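Side-chain contact in hemolysin II regulatory protein (Bacillus cereus, PDB 2JJ7), which probably binds DNA through a helix-turn-helix motif as a TetR-family transcriptional regulator of hemolysin II: residues B[85-90]-B[175-180]. Residues are numbered along the deposited sequence; the frame is centred on the assembly and turned at random.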
# COMPACT_ATOMS: atom_id res chain seq x y z
N GLU B 85 18.20 7.55 -1.17
CA GLU B 85 19.09 6.41 -0.97
C GLU B 85 18.35 5.23 -0.39
O GLU B 85 18.50 4.10 -0.88
CB GLU B 85 20.28 6.77 -0.07
CG GLU B 85 21.33 5.64 -0.06
CD GLU B 85 22.67 6.06 0.51
OE1 GLU B 85 22.76 7.10 1.18
OE2 GLU B 85 23.66 5.34 0.27
N TYR B 86 17.55 5.50 0.64
CA TYR B 86 16.72 4.48 1.25
C TYR B 86 15.87 3.78 0.18
O TYR B 86 15.87 2.55 0.07
CB TYR B 86 15.84 5.12 2.32
CG TYR B 86 14.74 4.24 2.85
CD1 TYR B 86 13.51 4.12 2.18
CD2 TYR B 86 14.91 3.53 4.04
CE1 TYR B 86 12.51 3.31 2.68
CE2 TYR B 86 13.90 2.72 4.53
CZ TYR B 86 12.71 2.61 3.85
OH TYR B 86 11.70 1.81 4.36
N LEU B 87 15.13 4.57 -0.59
CA LEU B 87 14.22 4.05 -1.61
C LEU B 87 14.95 3.31 -2.73
O LEU B 87 14.42 2.34 -3.27
CB LEU B 87 13.37 5.18 -2.21
CG LEU B 87 12.33 5.85 -1.31
CD1 LEU B 87 11.64 6.99 -2.05
CD2 LEU B 87 11.32 4.86 -0.78
N THR B 88 16.13 3.80 -3.10
CA THR B 88 16.93 3.19 -4.16
C THR B 88 17.41 1.79 -3.71
O THR B 88 17.23 0.80 -4.43
CB THR B 88 18.11 4.10 -4.58
OG1 THR B 88 17.59 5.37 -4.98
CG2 THR B 88 18.94 3.50 -5.74
N VAL B 89 17.97 1.72 -2.50
CA VAL B 89 18.44 0.44 -1.95
C VAL B 89 17.29 -0.58 -1.86
O VAL B 89 17.44 -1.73 -2.28
CB VAL B 89 19.09 0.62 -0.55
CG1 VAL B 89 19.38 -0.74 0.10
CG2 VAL B 89 20.36 1.46 -0.63
N PHE B 90 16.14 -0.16 -1.33
CA PHE B 90 15.05 -1.11 -1.15
C PHE B 90 14.34 -1.53 -2.43
O PHE B 90 14.10 -2.71 -2.62
CB PHE B 90 14.08 -0.66 -0.04
CG PHE B 90 14.60 -0.95 1.33
CD1 PHE B 90 15.02 0.08 2.18
CD2 PHE B 90 14.74 -2.27 1.76
CE1 PHE B 90 15.53 -0.20 3.45
CE2 PHE B 90 15.26 -2.57 3.04
CZ PHE B 90 15.64 -1.54 3.89
N ARG B 175 9.06 9.43 -8.12
CA ARG B 175 7.64 9.73 -7.98
C ARG B 175 7.19 9.71 -6.51
O ARG B 175 6.32 10.49 -6.11
CB ARG B 175 6.79 8.77 -8.82
CG ARG B 175 6.97 8.93 -10.32
CD ARG B 175 5.79 8.30 -11.08
NE ARG B 175 4.63 9.20 -11.12
CZ ARG B 175 4.13 9.77 -12.21
NH1 ARG B 175 3.09 10.57 -12.12
NH2 ARG B 175 4.68 9.53 -13.40
N ILE B 176 7.78 8.82 -5.72
CA ILE B 176 7.49 8.80 -4.29
C ILE B 176 7.92 10.12 -3.62
O ILE B 176 7.16 10.74 -2.88
CB ILE B 176 8.10 7.57 -3.58
CG1 ILE B 176 7.33 6.30 -3.97
CG2 ILE B 176 8.11 7.77 -2.06
CD1 ILE B 176 8.00 4.98 -3.49
N ILE B 177 9.14 10.56 -3.92
CA ILE B 177 9.69 11.78 -3.38
C ILE B 177 8.87 13.00 -3.84
O ILE B 177 8.54 13.87 -3.04
CB ILE B 177 11.18 11.93 -3.78
CG1 ILE B 177 12.01 10.78 -3.15
CG2 ILE B 177 11.73 13.34 -3.39
CD1 ILE B 177 13.47 10.73 -3.59
N SER B 178 8.53 13.04 -5.13
CA SER B 178 7.70 14.13 -5.68
C SER B 178 6.38 14.28 -4.95
O SER B 178 5.97 15.40 -4.65
CB SER B 178 7.40 13.88 -7.14
OG SER B 178 8.52 14.18 -7.91
N ALA B 179 5.72 13.16 -4.69
CA ALA B 179 4.44 13.16 -4.00
C ALA B 179 4.57 13.75 -2.60
O ALA B 179 3.62 14.35 -2.10
CB ALA B 179 3.85 11.75 -3.94
N LEU B 180 5.74 13.58 -1.99
CA LEU B 180 5.99 14.13 -0.65
C LEU B 180 6.42 15.60 -0.65
O LEU B 180 6.13 16.35 0.30
CB LEU B 180 7.02 13.27 0.09
CG LEU B 180 6.62 11.82 0.35
CD1 LEU B 180 7.82 10.99 0.75
CD2 LEU B 180 5.54 11.75 1.42
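I176 meets L87 through its gamma-branch methyl: CG2 of I176 lies 3.6 Å from CD1 of L87, the closest approach between 85-90 and 175-180, and CB of I176 follows at 3.9 Å from the same methyl. The first torsion of I176 explains which branch does the touching, because it sets CG2 opposite the backbone N and swings CG1 (chi1 -73°) beside that N. The backbones stay well separated, with the CA atoms of L87 and I176 8.7 Å apart, so the gap is bridged by side chains. I176 also packs on I157 and V158 of helix 147-158. One residue on, I177 contributes differently. Its bond from CA to CB is not aimed at 85-90, yet CG1 reaches within 4.0 Å of CD1 of L87, a looser touch than that of I176. CD1 of L87 therefore sits against two consecutive isoleucines, while CD2 of L87 lies at the edge of the Y86 ring, in its plane. In L87, chi2 of 177° sets CD1 anti to CA, carrying that methyl out to the two isoleucines. Further along, A179 rests on P161 of the second subunit, so the contact joins helices 79-96 and 169-181 of the all-helical TetR-type C-terminal domain near where that subunit packs. All three touching residues are buried and no hydrogen bond crosses between the segments; the two helices are thus joined here by purely apolar, non-directional packing centred on one leucine methyl.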